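Local atomic coordinates of acetyl-CoA hydrolase/transferase family protein (Porphyromonas gingivalis, PDB entry 2NVV), a protein that probably hydrolyses acetyl-CoA or transfers CoA between acetate and another acyl group, as a zinc-binding member of the acetyl-CoA hydrolase/transferase family. Residues 14-19 / 40-45; 106-111 / 142-147. All blocks are in the same frame, centred on the assembly; numbering follows the deposited sequence.

Contact 1 of 2, residues 14-19 / 40-45; sequences FVHHND and AKRAIA
R42 reaches from helix 35-47 to the backbone carbonyl of V15, and its side chain makes every close contact between 40-45 and 14-19. CB points toward the 14-19 loop. From there CG stands anti to the backbone N (chi1 -177°), and the chain stays fully extended through CD to NE and so spans much of the 9.3 Å between V15 CA and R42 CA. R42 CD lies 4.2 Å from V15 O, and at the next atom the contact becomes polar: R42 NE donates to V15 O at 3.2 Å. The bond is fairly straight, 164° at the hydrogen, and meets the oxygen nearly along the C=O axis, with V15 O close to the guanidinium plane. This loop leads from helix 8-12 into strand 20-23, a central strand of the parallel sheet in the N-terminal α/β domain, and helix 35-47 follows that strand, so the arginine ties the strand's entrance to the helix beyond it. R42 NH2 faces H16 ND1 at 4.0 Å, a loose contact at the guanidinium edge, the imidazole and guanidinium planes 70° apart. H16 begins a type II turn ending at D19, in which H16 N donates to D19 OD2 at 2.7 Å, approaching from above the carboxylate plane. That same OD2 takes a salt bridge from R154 on strand 154-160.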
loop_
_atom_site.group_PDB
_atom_site.type_symbol
_atom_site.label_atom_id
_atom_site.label_comp_id
_atom_site.label_asym_id
_atom_site.label_seq_id
_atom_site.Cartn_x
_atom_site.Cartn_y
_atom_site.Cartn_z
ATOM N N PHE A 14 11.576 31.622 20.803
ATOM C CA PHE A 14 12.409 31.051 19.750
ATOM C C PHE A 14 11.575 30.531 18.580
ATOM O O PHE A 14 12.125 30.043 17.586
ATOM C CB PHE A 14 13.273 29.919 20.294
ATOM C CG PHE A 14 14.334 30.371 21.256
ATOM C CD1 PHE A 14 14.056 30.509 22.616
ATOM C CD2 PHE A 14 15.616 30.669 20.803
ATOM C CE1 PHE A 14 15.039 30.938 23.506
ATOM C CE2 PHE A 14 16.603 31.097 21.686
ATOM C CZ PHE A 14 16.313 31.230 23.038
ATOM N N VAL A 15 10.253 30.624 18.706
ATOM C CA VAL A 15 9.347 30.186 17.651
ATOM C C VAL A 15 8.735 31.438 17.041
ATOM O O VAL A 15 8.181 32.280 17.754
ATOM C CB VAL A 15 8.220 29.278 18.202
ATOM C CG1 VAL A 15 7.252 28.916 17.090
ATOM C CG2 VAL A 15 8.817 28.016 18.817
ATOM N N HIS A 16 8.842 31.560 15.721
ATOM C CA HIS A 16 8.322 32.731 15.025
ATOM C C HIS A 16 7.272 32.360 13.990
ATOM O O HIS A 16 7.142 31.198 13.606
ATOM C CB HIS A 16 9.471 33.464 14.351
ATOM C CG HIS A 16 10.674 33.615 15.222
ATOM N ND1 HIS A 16 10.759 34.562 16.220
ATOM C CD2 HIS A 16 11.830 32.915 15.269
ATOM C CE1 HIS A 16 11.916 34.440 16.844
ATOM N NE2 HIS A 16 12.585 33.447 16.287
ATOM N N HIS A 17 6.517 33.353 13.542
ATOM C CA HIS A 17 5.483 33.112 12.556
ATOM C C HIS A 17 6.111 32.490 11.323
ATOM O O HIS A 17 7.213 32.870 10.914
ATOM C CB HIS A 17 4.787 34.419 12.182
ATOM C CG HIS A 17 3.956 34.324 10.942
ATOM N ND1 HIS A 17 4.250 35.029 9.794
ATOM C CD2 HIS A 17 2.862 33.579 10.658
ATOM C CE1 HIS A 17 3.371 34.724 8.854
ATOM N NE2 HIS A 17 2.519 33.845 9.353
ATOM N N ASN A 18 5.407 31.524 10.745
ATOM C CA ASN A 18 5.858 30.837 9.539
ATOM C C ASN A 18 6.983 29.831 9.767
ATOM O O ASN A 18 7.505 29.253 8.815
ATOM C CB ASN A 18 6.289 31.851 8.487
ATOM C CG ASN A 18 5.955 31.401 7.082
ATOM O OD1 ASN A 18 4.781 31.231 6.738
ATOM N ND2 ASN A 18 6.990 31.203 6.256
ATOM N N ASP A 19 7.366 29.628 11.020
ATOM C CA ASP A 19 8.393 28.646 11.329
ATOM C C ASP A 19 7.731 27.282 11.245
ATOM O O ASP A 19 6.537 27.151 11.495
ATOM C CB ASP A 19 8.931 28.820 12.754
ATOM C CG ASP A 19 10.091 29.794 12.846
ATOM O OD1 ASP A 19 10.717 30.114 11.807
ATOM O OD2 ASP A 19 10.393 30.231 13.981
ATOM N N ALA A 40 1.126 29.479 21.908
ATOM C CA ALA A 40 -0.249 29.867 21.653
ATOM C C ALA A 40 -0.543 31.258 22.197
ATOM O O ALA A 40 -1.141 32.074 21.501
ATOM C CB ALA A 40 -1.192 28.855 22.269
ATOM N N LYS A 41 -0.135 31.524 23.439
ATOM C CA LYS A 41 -0.356 32.841 24.051
ATOM C C LYS A 41 0.272 33.867 23.114
ATOM O O LYS A 41 -0.367 34.827 22.671
ATOM C CB LYS A 41 0.353 32.942 25.401
ATOM C CG LYS A 41 0.133 31.784 26.353
ATOM C CD LYS A 41 -1.169 31.898 27.116
ATOM C CE LYS A 41 -1.239 30.815 28.192
ATOM N NZ LYS A 41 -2.528 30.845 28.935
ATOM N N ARG A 42 1.548 33.631 22.836
ATOM C CA ARG A 42 2.364 34.469 21.979
ATOM C C ARG A 42 1.707 34.669 20.618
ATOM O O ARG A 42 1.723 35.765 20.068
ATOM C CB ARG A 42 3.726 33.798 21.838
ATOM C CG ARG A 42 4.775 34.525 21.052
ATOM C CD ARG A 42 6.036 33.672 21.026
ATOM N NE ARG A 42 7.032 34.170 20.084
ATOM C CZ ARG A 42 7.694 35.306 20.240
ATOM N NH1 ARG A 42 7.462 36.063 21.303
ATOM N NH2 ARG A 42 8.594 35.677 19.337
ATOM N N ALA A 43 1.114 33.606 20.087
ATOM C CA ALA A 43 0.456 33.653 18.786
ATOM C C ALA A 43 -0.780 34.528 18.842
ATOM O O ALA A 43 -1.021 35.337 17.951
ATOM C CB ALA A 43 0.076 32.240 18.344
ATOM N N ILE A 44 -1.570 34.350 19.897
ATOM C CA ILE A 44 -2.793 35.118 20.081
ATOM C C ILE A 44 -2.471 36.593 20.281
ATOM O O ILE A 44 -3.146 37.461 19.734
ATOM C CB ILE A 44 -3.600 34.601 21.298
ATOM C CG1 ILE A 44 -4.116 33.184 21.015
ATOM C CG2 ILE A 44 -4.761 35.547 21.597
ATOM C CD1 ILE A 44 -4.871 32.541 22.166
ATOM N N ALA A 45 -1.435 36.872 21.064
ATOM C CA ALA A 45 -1.035 38.246 21.330
ATOM C C ALA A 45 -0.636 38.949 20.032
ATOM O O ALA A 45 -0.736 40.171 19.922
ATOM C CB ALA A 45 0.117 38.269 22.314
#

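Contact 2 of 2, residues 106-111 / 142-147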
loop_
_atom_site.group_PDB
_atom_site.type_symbol
_atom_site.label_atom_id
_atom_site.label_comp_id
_atom_site.label_asym_id
_atom_site.label_seq_id
_atom_site.Cartn_x
_atom_site.Cartn_y
_atom_site.Cartn_z
ATOM N N SER A 106 4.859 5.620 8.634
ATOM C CA SER A 106 6.237 5.178 8.410
ATOM C C SER A 106 7.027 6.000 7.394
ATOM O O SER A 106 8.248 5.883 7.322
ATOM C CB SER A 106 6.254 3.715 7.953
ATOM O OG SER A 106 5.846 3.601 6.603
ATOM N N THR A 107 6.345 6.834 6.611
ATOM C CA THR A 107 7.023 7.605 5.567
ATOM C C THR A 107 7.443 9.040 5.851
ATOM O O THR A 107 8.266 9.573 5.111
ATOM C CB THR A 107 6.183 7.634 4.278
ATOM O OG1 THR A 107 5.003 8.418 4.490
ATOM C CG2 THR A 107 5.757 6.235 3.889
ATOM N N LEU A 108 6.900 9.663 6.899
ATOM C CA LEU A 108 7.222 11.063 7.214
ATOM C C LEU A 108 8.697 11.380 7.486
ATOM O O LEU A 108 9.220 12.397 7.020
ATOM C CB LEU A 108 6.378 11.555 8.396
ATOM C CG LEU A 108 6.598 13.019 8.806
ATOM C CD1 LEU A 108 6.301 13.943 7.645
ATOM C CD2 LEU A 108 5.707 13.359 9.975
ATOM N N ALA A 109 9.357 10.519 8.251
ATOM C CA ALA A 109 10.765 10.722 8.573
ATOM C C ALA A 109 11.678 10.796 7.349
ATOM O O ALA A 109 12.418 11.767 7.181
ATOM C CB ALA A 109 11.252 9.629 9.510
ATOM N N GLN A 110 11.636 9.781 6.495
ATOM C CA GLN A 110 12.496 9.787 5.325
ATOM C C GLN A 110 12.127 10.864 4.325
ATOM O O GLN A 110 13.003 11.453 3.693
ATOM C CB GLN A 110 12.492 8.425 4.624
ATOM C CG GLN A 110 11.141 7.964 4.165
ATOM C CD GLN A 110 11.221 6.856 3.122
ATOM O OE1 GLN A 110 11.986 5.903 3.263
ATOM N NE2 GLN A 110 10.416 6.973 2.077
ATOM N N ASP A 111 10.835 11.124 4.175
ATOM C CA ASP A 111 10.379 12.135 3.228
ATOM C C ASP A 111 10.798 13.523 3.666
ATOM O O ASP A 111 10.886 14.442 2.853
ATOM C CB ASP A 111 8.862 12.054 3.061
ATOM C CG ASP A 111 8.439 10.889 2.189
ATOM O OD1 ASP A 111 9.284 10.013 1.917
ATOM O OD2 ASP A 111 7.261 10.841 1.774
ATOM N N VAL A 142 8.167 7.909 20.760
ATOM C CA VAL A 142 9.290 8.289 19.897
ATOM C C VAL A 142 8.900 9.090 18.655
ATOM O O VAL A 142 9.432 10.165 18.420
ATOM C CB VAL A 142 10.108 7.052 19.453
ATOM C CG1 VAL A 142 11.356 7.506 18.681
ATOM C CG2 VAL A 142 10.520 6.233 20.683
ATOM N N GLY A 143 7.983 8.562 17.858
ATOM C CA GLY A 143 7.541 9.260 16.664
ATOM C C GLY A 143 8.633 9.523 15.648
ATOM O O GLY A 143 9.251 8.591 15.130
ATOM N N ILE A 144 8.859 10.803 15.354
ATOM C CA ILE A 144 9.883 11.211 14.398
ATOM C C ILE A 144 10.998 11.981 15.097
ATOM O O ILE A 144 11.687 12.779 14.480
ATOM C CB ILE A 144 9.288 12.106 13.280
ATOM C CG1 ILE A 144 8.783 13.426 13.871
ATOM C CG2 ILE A 144 8.159 11.369 12.587
ATOM C CD1 ILE A 144 8.162 14.366 12.859
ATOM N N LEU A 145 11.170 11.718 16.384
ATOM C CA LEU A 145 12.181 12.370 17.198
ATOM C C LEU A 145 13.557 12.509 16.563
ATOM O O LEU A 145 14.031 13.621 16.342
ATOM C CB LEU A 145 12.324 11.632 18.531
ATOM C CG LEU A 145 13.457 12.081 19.468
ATOM C CD1 LEU A 145 13.051 13.326 20.232
ATOM C CD2 LEU A 145 13.776 10.972 20.446
ATOM N N PRO A 146 14.226 11.381 16.265
ATOM C CA PRO A 146 15.557 11.501 15.662
ATOM C C PRO A 146 15.652 12.364 14.411
ATOM O O PRO A 146 16.656 13.043 14.199
ATOM C CB PRO A 146 15.966 10.043 15.421
ATOM C CG PRO A 146 14.666 9.299 15.351
ATOM C CD PRO A 146 13.841 9.966 16.411
ATOM N N THR A 147 14.607 12.362 13.595
ATOM C CA THR A 147 14.631 13.147 12.379
ATOM C C THR A 147 14.448 14.641 12.640
ATOM O O THR A 147 15.148 15.454 12.038
ATOM C CB THR A 147 13.562 12.657 11.391
ATOM O OG1 THR A 147 13.749 11.254 11.160
ATOM C CG2 THR A 147 13.665 13.411 10.061
#
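L108 and I144 make the apolar part of this interface, two branched side chains that both point across the gap between helix 108-113 and the turn ahead of helix 145-151 and cross at a slant. One methyl of the leucine does the touching: L108 CD2 lies 3.9 Å from I144 CD1, and L108 CD2 is 4.1 Å from I144 CG2, so it meets both branches of the isoleucine. On I144, CG1 sits between the backbone N and the carbonyl carbon (chi1 65°), with CD1 extended beyond it at the end of the longer branch.

The second kind of contact is van der Waals packing on a threonine. T147 OG1 approaches A109 CB at 3.4 Å, while its methyl, T147 CG2, rests against A109 O at 3.5 Å. The backbones are nearest here, A109 CA to I144 CA being 5.9 Å, with only a methyl on the alanine.

No hydrogen bond joins the two segments. The T147 hydroxyl has its hydrogen bond outside the contact, to E175. S106 O accepts a bond from R343 of the second subunit, placing this end of the segment at the dimer interface.

A type II' turn from V142 to L145, with G143 at positive phi, delivers I144 to the N-cap position of helix 145-151. Helices 108-113 and 145-151 precede strands 122-127 and 154-160, which are adjacent in the parallel sheet of the N-terminal α/β domain, so the contact joins two neighbouring helical connections of that fold.

Overall arrangement
Both contacts belong to the N-terminal acetyl-CoA hydrolase/transferase region, and contact 1 closes along the chain before contact 2 opens. Their centres are 24 Å apart and their nearest atoms about 13 Å, so they do not touch. Contact 1 is peripheral, its centre about 28 Å from the centre of the chain, partly buried and away from the annotated sites. Contact 2 is deeper, its centre about 14 Å from that of the chain, and lies nearer the predicted active site: the I144 side chain is about 11 Å from that of E284, the predicted glutamyl-CoA thioester residue, and the L108 side chain about 11 Å from G378, predicted to bind CoA. At those distances neither side chain touches the predicted residue.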